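Side-chain contacts in mevalonate 3-kinase (Thermoplasma acidophilum, PDB 4RKS), which phosphorylates (R)-mevalonate at its 3-hydroxyl with ATP, a step of the alternative mevalonate pathway that leads to isoprenoids in extreme acidophiles: residues S102-E105 and E106-T110; D144-P147 and H148-E151; P221-K224 and K225-E229; A231-I234 and K235-K239. One frame throughout, in Å; residues are numbered along the deposited sequence.

How the contacts relate
All four contacts are local, between side chains on successive turns of a helix or at its cap, and each has one flank in the protein interior and another toward solvent. Contacts 1 and 2 lie in the N-terminal part of the chain and touch each other through Val-103 and Leu-145; one closes the C-terminal end of helix 101-108, the other starts helix 147-154. Contacts 3 and 4 follow one another on helix 220-238, their centres about 15 Å apart. Chemistry follows place: paired phenylalanines in contact 1, an aspartate cap in contact 2, an arginine near mevalonate and a histidine laid on the backbone in contact 3, and, farther from the ligand, a tyrosine and a surface salt bridge in contact 4.

Contact 1 (S102-E105 and E106-T110); sequences SVFE and EAFGT
Phe-108 N donates to Phe-104 O over 2.7 Å, the shortest of four i to i+4 backbone bonds that tie S102-E105 to E106-T110. The last of them, Gly-109 N to Glu-105 O, is more bent, with an N-H...O angle of 133°, and its donor stands above the carbonyl plane. Here the helix ends: Gly-109 takes a positive phi of 91°, at which a CB would press on the preceding carbonyl oxygen. The chain then doubles back, bringing Thr-110 O to 3.5 Å from Glu-105 CA in a CH...O contact. Thr-110 OG1 bonds onward to Thr-112 N.

On the inner flank Phe-104 and Phe-108 run side by side in the same direction, each with CG anti to its carbonyl carbon. Their rings meet where Phe-104 CD1 lies 4.0 Å from Phe-108 CE2, and Phe-108 CB rests 3.3 Å from Phe-104 O. Both rings pack on Leu-141 of helix 128-141 and Val-113 of strand 113-120. Glu-105 and Glu-106 occupy the exposed flank. The contact thus combines an amphipathic helix with a glycine of positive phi where the helix ends: aromatic carbon is buried against helix and strand, while the carboxylates stay with solvent.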
ATOM      1  N   SER A 102      17.788  20.048   6.124  1.00 28.76           N
ATOM      2  CA  SER A 102      18.440  20.307   7.405  1.00 31.38           C
ATOM      3  C   SER A 102      18.786  19.003   8.117  1.00 32.75           C
ATOM      4  O   SER A 102      19.828  18.899   8.776  1.00 30.41           O
ATOM      5  CB  SER A 102      17.559  21.188   8.301  1.00 35.25           C
ATOM      6  OG  SER A 102      16.319  20.563   8.571  1.00 38.58           O
ATOM      7  N   VAL A 103      17.923  17.997   7.966  1.00 27.61           N
ATOM      8  CA  VAL A 103      18.190  16.691   8.558  1.00 29.31           C
ATOM      9  C   VAL A 103      19.459  16.091   7.966  1.00 29.36           C
ATOM     10  O   VAL A 103      20.313  15.576   8.695  1.00 22.59           O
ATOM     11  CB  VAL A 103      17.015  15.705   8.357  1.00 19.84           C
ATOM     12  CG1 VAL A 103      17.412  14.299   8.831  1.00 20.56           C
ATOM     13  CG2 VAL A 103      15.790  16.178   9.119  1.00 21.29           C
ATOM     14  N   PHE A 104      19.592  16.168   6.643  1.00 27.01           N
ATOM     15  CA  PHE A 104      20.746  15.576   5.981  1.00 25.79           C
ATOM     16  C   PHE A 104      22.030  16.363   6.236  1.00 26.60           C
ATOM     17  O   PHE A 104      23.111  15.785   6.334  1.00 24.62           O
ATOM     18  CB  PHE A 104      20.498  15.463   4.477  1.00 24.02           C
ATOM     19  CG  PHE A 104      19.320  14.625   4.130  1.00 25.95           C
ATOM     20  CD1 PHE A 104      19.271  13.279   4.501  1.00 24.89           C
ATOM     21  CD2 PHE A 104      18.258  15.167   3.428  1.00 27.63           C
ATOM     22  CE1 PHE A 104      18.172  12.501   4.177  1.00 23.60           C
ATOM     23  CE2 PHE A 104      17.158  14.392   3.104  1.00 23.08           C
ATOM     24  CZ  PHE A 104      17.115  13.064   3.479  1.00 19.21           C
ATOM     25  N   GLU A 105      21.910  17.683   6.339  1.00 31.52           N
ATOM     26  CA  GLU A 105      23.082  18.522   6.590  1.00 31.61           C
ATOM     27  C   GLU A 105      23.678  18.207   7.962  1.00 30.52           C
ATOM     28  O   GLU A 105      24.902  18.107   8.129  1.00 31.99           O
ATOM     29  CB  GLU A 105      22.711  20.008   6.500  1.00 36.87           C
ATOM     30  CG  GLU A 105      23.719  20.938   7.167  1.00 51.12           C
ATOM     31  CD  GLU A 105      24.798  21.424   6.214  1.00 66.24           C
ATOM     32  OE1 GLU A 105      24.463  21.772   5.059  1.00 68.05           O
ATOM     33  OE2 GLU A 105      25.979  21.470   6.624  1.00 73.71           O
ATOM     34  N   GLU A 106      22.801  18.049   8.943  1.00 31.42           N
ATOM     35  CA  GLU A 106      23.221  17.689  10.294  1.00 34.92           C
ATOM     36  C   GLU A 106      23.837  16.297  10.335  1.00 33.93           C
ATOM     37  O   GLU A 106      24.867  16.076  10.970  1.00 35.86           O
ATOM     38  CB  GLU A 106      22.033  17.762  11.255  1.00 40.37           C
ATOM     39  CG  GLU A 106      22.280  17.107  12.608  1.00 56.19           C
ATOM     40  CD  GLU A 106      23.073  17.987  13.560  1.00 75.47           C
ATOM     41  OE1 GLU A 106      23.410  19.134  13.184  1.00 81.65           O
ATOM     42  OE2 GLU A 106      23.355  17.531  14.690  1.00 81.30           O
ATOM     43  N   ALA A 107      23.205  15.357   9.647  1.00 27.41           N
ATOM     44  CA  ALA A 107      23.621  13.969   9.709  1.00 24.39           C
ATOM     45  C   ALA A 107      24.830  13.672   8.821  1.00 25.35           C
ATOM     46  O   ALA A 107      25.708  12.900   9.200  1.00 30.51           O
ATOM     47  CB  ALA A 107      22.453  13.069   9.328  1.00 23.36           C
ATOM     48  N   PHE A 108      24.877  14.279   7.639  1.00 30.65           N
ATOM     49  CA  PHE A 108      25.894  13.921   6.648  1.00 24.63           C
ATOM     50  C   PHE A 108      26.898  15.034   6.358  1.00 28.91           C
ATOM     51  O   PHE A 108      27.943  14.785   5.762  1.00 31.54           O
ATOM     52  CB  PHE A 108      25.230  13.514   5.330  1.00 29.64           C
ATOM     53  CG  PHE A 108      24.380  12.278   5.418  1.00 27.27           C
ATOM     54  CD1 PHE A 108      24.611  11.318   6.385  1.00 31.59           C
ATOM     55  CD2 PHE A 108      23.345  12.072   4.512  1.00 22.06           C
ATOM     56  CE1 PHE A 108      23.820  10.175   6.450  1.00 30.32           C
ATOM     57  CE2 PHE A 108      22.564  10.940   4.566  1.00 26.63           C
ATOM     58  CZ  PHE A 108      22.796   9.988   5.541  1.00 27.07           C
ATOM     59  N   GLY A 109      26.585  16.266   6.748  1.00 25.34           N
ATOM     60  CA  GLY A 109      27.507  17.363   6.480  1.00 27.57           C
ATOM     61  C   GLY A 109      27.223  18.038   5.155  1.00 30.24           C
ATOM     62  O   GLY A 109      27.943  18.954   4.739  1.00 27.67           O
ATOM     63  N   THR A 110      26.155  17.599   4.496  1.00 28.97           N
ATOM     64  CA  THR A 110      25.738  18.186   3.223  1.00 26.07           C
ATOM     65  C   THR A 110      24.231  18.038   3.009  1.00 26.52           C
ATOM     66  O   THR A 110      23.614  17.088   3.492  1.00 28.12           O
ATOM     67  CB  THR A 110      26.502  17.549   2.038  1.00 29.81           C
ATOM     68  OG1 THR A 110      25.992  18.057   0.806  1.00 23.99           O
ATOM     69  CG2 THR A 110      26.359  16.041   2.043  1.00 23.11           C
TER

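Contact 2 (D144-P147 and H148-E151); sequences DLDP and HDVE
Asp-146 and Val-150 span the first turn of helix 147-154: Val-150 N gives Asp-146 O a nearly straight bond of 3.0 Å, and Asp-149 N adds a weak one to the same oxygen. Glu-151 N reaches Pro-147 O in the next i to i+4 bond. Asp-146 is the N-cap, with non-helical backbone angles, and Pro-147, the first helical residue, has no N-H that would need an acceptor.

The cap itself is made by Asp-146 OD1, which accepts from His-148 N at 2.9 Å; the donor comes from above the carboxylate plane, 46° out of it. With CG anti to the backbone N (chi1 -171°), the Asp-146 carboxylate swings over the helix start. OD1 also lies at the edge of the His-148 imidazole, in its plane and 3.5 Å from CD2, with carboxylate and ring almost perpendicular. Beyond, the His-148 ring stacks with those of Tyr-180 and Phe-166. Asp-149 turns back toward the cap, putting its OD2 3.8 Å from Asp-146 OD2; a water that donates weakly to Asp-149 OD2 also accepts from Asp-146 N. On the apolar flank, Leu-145 CB meets Val-150 CG2 at 4.3 Å.

Two carboxylates therefore gather at the N-terminal end of a helix, where the amides of the first turn and the helix dipole would be expected to favour negative charge and so offset their mutual repulsion.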
ATOM      1  N   ASP A 144      12.946  12.458  16.543  1.00 21.71           N
ATOM      2  CA  ASP A 144      11.877  13.177  17.215  1.00 25.16           C
ATOM      3  C   ASP A 144      10.977  13.908  16.220  1.00 25.81           C
ATOM      4  O   ASP A 144      10.086  14.633  16.631  1.00 27.01           O
ATOM      5  CB  ASP A 144      12.425  14.147  18.287  1.00 25.72           C
ATOM      6  CG  ASP A 144      13.456  15.129  17.752  1.00 41.80           C
ATOM      7  OD1 ASP A 144      13.564  15.312  16.521  1.00 43.08           O
ATOM      8  OD2 ASP A 144      14.155  15.745  18.589  1.00 49.46           O
ATOM      9  N   LEU A 145      11.169  13.698  14.917  1.00 24.90           N
ATOM     10  CA  LEU A 145      10.189  14.220  13.963  1.00 30.15           C
ATOM     11  C   LEU A 145       8.835  13.526  14.182  1.00 26.91           C
ATOM     12  O   LEU A 145       8.777  12.380  14.643  1.00 19.11           O
ATOM     13  CB  LEU A 145      10.656  14.036  12.508  1.00 27.78           C
ATOM     14  CG  LEU A 145      11.797  14.920  11.975  1.00 25.40           C
ATOM     15  CD1 LEU A 145      12.340  14.384  10.653  1.00 24.97           C
ATOM     16  CD2 LEU A 145      11.348  16.367  11.822  1.00 25.40           C
ATOM     17  N   ASP A 146       7.754  14.229  13.854  1.00 20.79           N
ATOM     18  CA  ASP A 146       6.418  13.641  13.844  1.00 18.29           C
ATOM     19  C   ASP A 146       6.222  12.818  12.570  1.00 21.15           C
ATOM     20  O   ASP A 146       6.209  13.363  11.476  1.00 20.12           O
ATOM     21  CB  ASP A 146       5.362  14.744  13.950  1.00 18.54           C
ATOM     22  CG  ASP A 146       3.965  14.205  14.172  1.00 26.43           C
ATOM     23  OD1 ASP A 146       3.733  13.000  13.958  1.00 31.11           O
ATOM     24  OD2 ASP A 146       3.079  14.989  14.547  1.00 31.11           O
ATOM     25  N   PRO A 147       6.065  11.489  12.704  1.00 23.44           N
ATOM     26  CA  PRO A 147       5.880  10.675  11.498  1.00 20.55           C
ATOM     27  C   PRO A 147       4.589  11.011  10.743  1.00 23.39           C
ATOM     28  O   PRO A 147       4.551  10.824   9.519  1.00 19.60           O
ATOM     29  CB  PRO A 147       5.846   9.231  12.031  1.00 23.04           C
ATOM     30  CG  PRO A 147       5.578   9.337  13.516  1.00 23.30           C
ATOM     31  CD  PRO A 147       6.060  10.699  13.946  1.00 21.38           C
ATOM     32  N   HIS A 148       3.562  11.494  11.439  1.00 17.54           N
ATOM     33  CA  HIS A 148       2.343  11.933  10.761  1.00 22.90           C
ATOM     34  C   HIS A 148       2.593  13.180   9.899  1.00 27.90           C
ATOM     35  O   HIS A 148       1.955  13.347   8.861  1.00 26.70           O
ATOM     36  CB  HIS A 148       1.226  12.207  11.765  1.00 21.80           C
ATOM     37  CG  HIS A 148       0.831  11.005  12.559  1.00 27.09           C
ATOM     38  ND1 HIS A 148      -0.057  10.060  12.085  1.00 27.95           N
ATOM     39  CD2 HIS A 148       1.205  10.591  13.790  1.00 22.40           C
ATOM     40  CE1 HIS A 148      -0.212   9.114  12.996  1.00 23.74           C
ATOM     41  NE2 HIS A 148       0.546   9.407  14.038  1.00 23.75           N
ATOM     42  N   ASP A 149       3.521  14.038  10.331  1.00 24.94           N
ATOM     43  CA  ASP A 149       3.975  15.178   9.520  1.00 30.10           C
ATOM     44  C   ASP A 149       4.813  14.718   8.332  1.00 25.12           C
ATOM     45  O   ASP A 149       4.615  15.192   7.219  1.00 23.84           O
ATOM     46  CB  ASP A 149       4.811  16.171  10.343  1.00 30.52           C
ATOM     47  CG  ASP A 149       3.966  17.073  11.233  1.00 47.62           C
ATOM     48  OD1 ASP A 149       2.776  17.284  10.924  1.00 55.48           O
ATOM     49  OD2 ASP A 149       4.506  17.586  12.237  1.00 48.99           O
ATOM     50  N   VAL A 150       5.770  13.827   8.579  1.00 17.91           N
ATOM     51  CA  VAL A 150       6.621  13.309   7.492  1.00 22.00           C
ATOM     52  C   VAL A 150       5.740  12.643   6.424  1.00 22.80           C
ATOM     53  O   VAL A 150       5.943  12.835   5.213  1.00 18.35           O
ATOM     54  CB  VAL A 150       7.689  12.295   8.008  1.00 24.66           C
ATOM     55  CG1 VAL A 150       8.404  11.592   6.838  1.00 21.57           C
ATOM     56  CG2 VAL A 150       8.696  12.974   8.888  1.00 17.84           C
ATOM     57  N   GLU A 151       4.731  11.905   6.884  1.00 21.48           N
ATOM     58  CA  GLU A 151       3.786  11.245   5.991  1.00 21.01           C
ATOM     59  C   GLU A 151       3.165  12.197   4.968  1.00 26.73           C
ATOM     60  O   GLU A 151       3.000  11.828   3.812  1.00 26.19           O
ATOM     61  CB  GLU A 151       2.657  10.587   6.777  1.00 19.63           C
ATOM     62  CG  GLU A 151       1.716   9.784   5.874  1.00 20.43           C
ATOM     63  CD  GLU A 151       0.525   9.208   6.626  1.00 25.78           C
ATOM     64  OE1 GLU A 151       0.686   8.844   7.808  1.00 25.18           O
ATOM     65  OE2 GLU A 151      -0.574   9.133   6.041  1.00 27.13           O
TER
HETATM   66  O   HOH W   1       7.798  16.925  12.609  1.00 34.41           O

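Contact 3 (P221-K224 and K225-E229); sequences PARK and KHADE
His-226 lays one face of its imidazole over Ala-222 O, which sits 3.1 Å above the ring plane and toward the rim, nearest to CG. The ring gets there because CG is anti to the carbonyl carbon (chi1 -70°), which folds it back along the helix toward the preceding turn; its CE1 then comes to 4.0 Å from Ala-222 CB. Ala-222 O is already engaged by His-226 N, 2.8 Å away, so one carbonyl takes an amide hydrogen and lies over a ring face of the same residue. The ring's rotation is set by ND1, which hydrogen-bonds to Glu-256 OE2.

Arg-223 goes the other way. Its CB leads away from the next turn, but a bend at chi2 (60°) returns the guanidinium, and Ala-227 CB lies over one of its faces, 4.4 Å from Arg-223 CZ. Lys-224 O receives a longer, weak bond from Asp-228 N; the Asp-228 carboxylate leads away and its OD1 hydrogen-bonds to Thr-52 OG1.

This part of helix 220-238 lies against helix 243-262, where Asp-253 forms a salt bridge with Arg-223 NH1 and Tyr-257 and Ile-260 touch the arginine. Arg-223 NH2 bonds to the carbonyl oxygen of Leu-37, a residue of the mevalonate pocket; the arginine side chain is about 7 Å from the bound mevalonate, while Val-36 and His-51 cover Ala-227.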
ATOM      1  N   PRO A 221     -19.720  11.037  -5.277  1.00 34.01           N
ATOM      2  CA  PRO A 221     -19.972  11.651  -3.968  1.00 35.92           C
ATOM      3  C   PRO A 221     -20.444  10.684  -2.885  1.00 29.17           C
ATOM      4  O   PRO A 221     -19.997  10.814  -1.747  1.00 38.28           O
ATOM      5  CB  PRO A 221     -21.069  12.686  -4.261  1.00 38.12           C
ATOM      6  CG  PRO A 221     -21.135  12.826  -5.749  1.00 39.16           C
ATOM      7  CD  PRO A 221     -20.123  11.938  -6.376  1.00 38.97           C
ATOM      8  N   ALA A 222     -21.327   9.749  -3.220  1.00 31.57           N
ATOM      9  CA  ALA A 222     -21.807   8.772  -2.242  1.00 33.17           C
ATOM     10  C   ALA A 222     -20.717   7.770  -1.871  1.00 32.54           C
ATOM     11  O   ALA A 222     -20.676   7.278  -0.744  1.00 32.24           O
ATOM     12  CB  ALA A 222     -23.022   8.035  -2.774  1.00 32.31           C
ATOM     13  N   ARG A 223     -19.853   7.454  -2.829  1.00 32.64           N
ATOM     14  CA  ARG A 223     -18.747   6.524  -2.594  1.00 30.62           C
ATOM     15  C   ARG A 223     -17.831   7.065  -1.505  1.00 25.97           C
ATOM     16  O   ARG A 223     -17.418   6.329  -0.613  1.00 28.10           O
ATOM     17  CB  ARG A 223     -17.963   6.279  -3.888  1.00 32.86           C
ATOM     18  CG  ARG A 223     -16.618   5.569  -3.720  1.00 35.94           C
ATOM     19  CD  ARG A 223     -16.758   4.185  -3.098  1.00 33.35           C
ATOM     20  NE  ARG A 223     -15.459   3.655  -2.694  1.00 28.51           N
ATOM     21  CZ  ARG A 223     -15.281   2.688  -1.796  1.00 32.87           C
ATOM     22  NH1 ARG A 223     -16.325   2.132  -1.199  1.00 30.27           N
ATOM     23  NH2 ARG A 223     -14.051   2.282  -1.482  1.00 26.91           N
ATOM     24  N   LYS A 224     -17.533   8.358  -1.566  1.00 23.47           N
ATOM     25  CA  LYS A 224     -16.655   8.980  -0.581  1.00 27.99           C
ATOM     26  C   LYS A 224     -17.240   8.885   0.819  1.00 32.02           C
ATOM     27  O   LYS A 224     -16.514   8.659   1.783  1.00 33.79           O
ATOM     28  CB  LYS A 224     -16.388  10.451  -0.937  1.00 22.74           C
ATOM     29  CG  LYS A 224     -15.553  10.619  -2.193  1.00 30.55           C
ATOM     30  CD  LYS A 224     -15.777  11.965  -2.823  1.00 37.54           C
ATOM     31  CE  LYS A 224     -15.434  13.074  -1.880  1.00 36.31           C
ATOM     32  NZ  LYS A 224     -15.487  14.386  -2.577  1.00 28.57           N
ATOM     33  N   LYS A 225     -18.554   9.060   0.928  1.00 34.58           N
ATOM     34  CA  LYS A 225     -19.229   8.930   2.215  1.00 35.49           C
ATOM     35  C   LYS A 225     -19.285   7.470   2.681  1.00 33.01           C
ATOM     36  O   LYS A 225     -19.067   7.180   3.861  1.00 33.21           O
ATOM     37  CB  LYS A 225     -20.638   9.524   2.137  1.00 42.09           C
ATOM     38  CG  LYS A 225     -20.622  11.046   2.017  1.00 51.39           C
ATOM     39  CD  LYS A 225     -21.986  11.646   2.299  1.00 61.22           C
ATOM     40  CE  LYS A 225     -21.929  13.161   2.308  1.00 64.74           C
ATOM     41  NZ  LYS A 225     -23.162  13.738   2.908  1.00 69.64           N
ATOM     42  N   HIS A 226     -19.561   6.561   1.748  1.00 23.39           N
ATOM     43  CA  HIS A 226     -19.580   5.120   2.025  1.00 30.10           C
ATOM     44  C   HIS A 226     -18.212   4.641   2.494  1.00 35.05           C
ATOM     45  O   HIS A 226     -18.102   3.747   3.343  1.00 29.95           O
ATOM     46  CB  HIS A 226     -19.995   4.322   0.782  1.00 37.31           C
ATOM     47  CG  HIS A 226     -21.436   4.482   0.398  1.00 49.93           C
ATOM     48  ND1 HIS A 226     -21.900   4.224  -0.877  1.00 53.39           N
ATOM     49  CD2 HIS A 226     -22.517   4.867   1.120  1.00 54.84           C
ATOM     50  CE1 HIS A 226     -23.201   4.447  -0.924  1.00 51.39           C
ATOM     51  NE2 HIS A 226     -23.600   4.837   0.274  1.00 53.69           N
ATOM     52  N   ALA A 227     -17.167   5.227   1.915  1.00 34.85           N
ATOM     53  CA  ALA A 227     -15.806   4.870   2.280  1.00 29.63           C
ATOM     54  C   ALA A 227     -15.581   5.195   3.750  1.00 28.62           C
ATOM     55  O   ALA A 227     -15.088   4.354   4.497  1.00 23.39           O
ATOM     56  CB  ALA A 227     -14.802   5.596   1.407  1.00 27.76           C
ATOM     57  N   ASP A 228     -15.964   6.405   4.157  1.00 26.17           N
ATOM     58  CA  ASP A 228     -15.763   6.860   5.530  1.00 26.03           C
ATOM     59  C   ASP A 228     -16.562   5.986   6.490  1.00 25.70           C
ATOM     60  O   ASP A 228     -16.082   5.632   7.566  1.00 26.00           O
ATOM     61  CB  ASP A 228     -16.159   8.338   5.687  1.00 25.98           C
ATOM     62  CG  ASP A 228     -15.629   8.954   6.972  1.00 34.79           C
ATOM     63  OD1 ASP A 228     -14.414   9.268   7.037  1.00 31.80           O
ATOM     64  OD2 ASP A 228     -16.428   9.124   7.918  1.00 38.17           O
ATOM     65  N   GLU A 229     -17.774   5.619   6.095  1.00 26.17           N
ATOM     66  CA  GLU A 229     -18.607   4.738   6.924  1.00 25.63           C
ATOM     67  C   GLU A 229     -17.975   3.372   7.150  1.00 22.92           C
ATOM     68  O   GLU A 229     -18.017   2.841   8.257  1.00 22.07           O
ATOM     69  CB  GLU A 229     -19.995   4.551   6.294  1.00 23.01           C
ATOM     70  CG  GLU A 229     -20.829   5.834   6.315  1.00 50.55           C
ATOM     71  CD  GLU A 229     -22.076   5.750   5.455  1.00 56.22           C
ATOM     72  OE1 GLU A 229     -22.444   4.633   5.034  1.00 57.20           O
ATOM     73  OE2 GLU A 229     -22.683   6.810   5.196  1.00 61.95           O
TER

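Contact 4 (A231-I234 and K235-K239); sequences AHMI and KEYAK
Tyr-237 leans its ring on the preceding turn, where CD2 comes to 3.2 Å from Met-233 O, the same oxygen that accepts from Tyr-237 N at 3.0 Å. CG is anti to the carbonyl carbon (chi1 -76°), and the ring slants back toward Met-233, whose terminal CE lies 4.3 Å from the tyrosine OH. The tyrosine thus meets the methionine twice, its ring at the carbonyl oxygen and, loosely, its OH at the methyl end. A similar backward lean takes Glu-236 CG to 3.2 Å from His-232 O.

Beneath these contacts run regular i to i+4 bonds, Lys-235 N to Ala-231 O, Glu-236 N to His-232 O and Ala-238 N to Ile-234 O. A bend at chi2 (-66°) turns the Glu-236 carboxylate out from the helix, and Lys-239 NZ meets its OE1 at 3.1 Å on the syn side, somewhat out of the carboxylate plane, in a salt bridge with a second, weak bond to OE2. Lys-235, by contrast, is extended and carries its ammonium away to a salt bridge with Glu-182.

Around the turn, the flanks of helix 220-238 face different elements. Met-233, Ile-234 and Tyr-237 pack on Leu-249 of helix 243-262, and Ile-246 adds to the bed of the tyrosine. Ala-231 and Ile-234 rest on strand 169-174, and Ala-238 on strand 179-185, so the helix lies between a neighbouring helix and two antiparallel strands.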
ATOM      1  N   ALA A 231     -14.811   2.610   7.056  1.00 24.06           N
ATOM      2  CA  ALA A 231     -13.663   2.742   7.955  1.00 26.91           C
ATOM      3  C   ALA A 231     -14.107   2.793   9.427  1.00 31.82           C
ATOM      4  O   ALA A 231     -13.463   2.190  10.288  1.00 30.86           O
ATOM      5  CB  ALA A 231     -12.832   3.974   7.599  1.00 20.42           C
ATOM      6  N   HIS A 232     -15.208   3.489   9.717  1.00 26.04           N
ATOM      7  CA  HIS A 232     -15.745   3.474  11.079  1.00 23.90           C
ATOM      8  C   HIS A 232     -16.174   2.059  11.471  1.00 22.80           C
ATOM      9  O   HIS A 232     -15.948   1.632  12.597  1.00 24.38           O
ATOM     10  CB  HIS A 232     -16.922   4.453  11.230  1.00 21.54           C
ATOM     11  CG  HIS A 232     -16.500   5.858  11.539  1.00 34.16           C
ATOM     12  ND1 HIS A 232     -16.779   6.926  10.710  1.00 43.02           N
ATOM     13  CD2 HIS A 232     -15.805   6.369  12.585  1.00 36.70           C
ATOM     14  CE1 HIS A 232     -16.283   8.033  11.236  1.00 39.57           C
ATOM     15  NE2 HIS A 232     -15.689   7.724  12.375  1.00 37.12           N
ATOM     16  N   MET A 233     -16.763   1.323  10.532  1.00 23.63           N
ATOM     17  CA  MET A 233     -17.151  -0.046  10.808  1.00 26.58           C
ATOM     18  C   MET A 233     -15.930  -0.910  11.092  1.00 25.43           C
ATOM     19  O   MET A 233     -15.980  -1.796  11.931  1.00 27.96           O
ATOM     20  CB  MET A 233     -17.974  -0.612   9.651  1.00 30.54           C
ATOM     21  CG  MET A 233     -19.311   0.096   9.475  1.00 26.29           C
ATOM     22  SD  MET A 233     -20.250  -0.465   8.039  1.00 40.73           S
ATOM     23  CE  MET A 233     -20.510  -2.187   8.456  1.00 45.74           C
ATOM     24  N   ILE A 234     -14.820  -0.627  10.422  1.00 21.66           N
ATOM     25  CA  ILE A 234     -13.588  -1.377  10.674  1.00 20.53           C
ATOM     26  C   ILE A 234     -13.012  -1.043  12.055  1.00 20.35           C
ATOM     27  O   ILE A 234     -12.613  -1.946  12.786  1.00 23.73           O
ATOM     28  CB  ILE A 234     -12.554  -1.119   9.572  1.00 22.87           C
ATOM     29  CG1 ILE A 234     -13.018  -1.818   8.287  1.00 26.20           C
ATOM     30  CG2 ILE A 234     -11.149  -1.623   9.982  1.00 23.35           C
ATOM     31  CD1 ILE A 234     -12.228  -1.452   7.083  1.00 34.58           C
ATOM     32  N   LYS A 235     -13.015   0.241  12.426  1.00 20.28           N
ATOM     33  CA  LYS A 235     -12.516   0.642  13.743  1.00 28.69           C
ATOM     34  C   LYS A 235     -13.317  -0.043  14.857  1.00 29.13           C
ATOM     35  O   LYS A 235     -12.760  -0.421  15.884  1.00 26.86           O
ATOM     36  CB  LYS A 235     -12.551   2.169  13.913  1.00 29.18           C
ATOM     37  CG  LYS A 235     -11.696   2.684  15.096  1.00 30.92           C
ATOM     38  CD  LYS A 235     -11.442   4.203  15.045  1.00 29.37           C
ATOM     39  CE  LYS A 235     -10.681   4.667  16.295  1.00 29.98           C
ATOM     40  NZ  LYS A 235     -10.247   6.085  16.211  1.00 32.35           N
ATOM     41  N   GLU A 236     -14.615  -0.223  14.631  1.00 31.29           N
ATOM     42  CA  GLU A 236     -15.485  -0.944  15.564  1.00 26.74           C
ATOM     43  C   GLU A 236     -15.193  -2.443  15.637  1.00 24.54           C
ATOM     44  O   GLU A 236     -15.123  -3.024  16.725  1.00 28.71           O
ATOM     45  CB  GLU A 236     -16.946  -0.742  15.170  1.00 36.93           C
ATOM     46  CG  GLU A 236     -17.424   0.702  15.267  1.00 49.46           C
ATOM     47  CD  GLU A 236     -17.455   1.215  16.698  1.00 57.11           C
ATOM     48  OE1 GLU A 236     -17.909   0.469  17.598  1.00 54.70           O
ATOM     49  OE2 GLU A 236     -17.013   2.363  16.920  1.00 60.77           O
ATOM     50  N   TYR A 237     -15.054  -3.084  14.482  1.00 26.03           N
ATOM     51  CA  TYR A 237     -14.688  -4.500  14.462  1.00 26.28           C
ATOM     52  C   TYR A 237     -13.387  -4.740  15.231  1.00 27.69           C
ATOM     53  O   TYR A 237     -13.209  -5.778  15.873  1.00 29.27           O
ATOM     54  CB  TYR A 237     -14.530  -5.001  13.026  1.00 26.39           C
ATOM     55  CG  TYR A 237     -15.822  -5.244  12.292  1.00 27.18           C
ATOM     56  CD1 TYR A 237     -16.875  -5.919  12.898  1.00 35.99           C
ATOM     57  CD2 TYR A 237     -15.987  -4.817  10.977  1.00 30.46           C
ATOM     58  CE1 TYR A 237     -18.068  -6.153  12.213  1.00 34.84           C
ATOM     59  CE2 TYR A 237     -17.177  -5.043  10.285  1.00 29.44           C
ATOM     60  CZ  TYR A 237     -18.210  -5.713  10.908  1.00 36.69           C
ATOM     61  OH  TYR A 237     -19.389  -5.938  10.227  1.00 40.30           O
ATOM     62  N   ALA A 238     -12.481  -3.769  15.161  1.00 22.19           N
ATOM     63  CA  ALA A 238     -11.175  -3.902  15.796  1.00 28.03           C
ATOM     64  C   ALA A 238     -11.310  -4.033  17.306  1.00 20.80           C
ATOM     65  O   ALA A 238     -10.517  -4.718  17.943  1.00 31.12           O
ATOM     66  CB  ALA A 238     -10.269  -2.708  15.430  1.00 24.68           C
ATOM     67  N   LYS A 239     -12.323  -3.393  17.875  1.00 25.39           N
ATOM     68  CA  LYS A 239     -12.573  -3.478  19.319  1.00 34.63           C
ATOM     69  C   LYS A 239     -12.688  -4.906  19.845  1.00 36.28           C
ATOM     70  O   LYS A 239     -12.385  -5.168  21.002  1.00 37.91           O
ATOM     71  CB  LYS A 239     -13.843  -2.714  19.686  1.00 30.79           C
ATOM     72  CG  LYS A 239     -13.700  -1.203  19.605  1.00 29.45           C
ATOM     73  CD  LYS A 239     -15.034  -0.548  19.919  1.00 37.57           C
ATOM     74  CE  LYS A 239     -15.009   0.957  19.750  1.00 39.54           C
ATOM     75  NZ  LYS A 239     -16.347   1.527  20.083  1.00 43.50           N
TER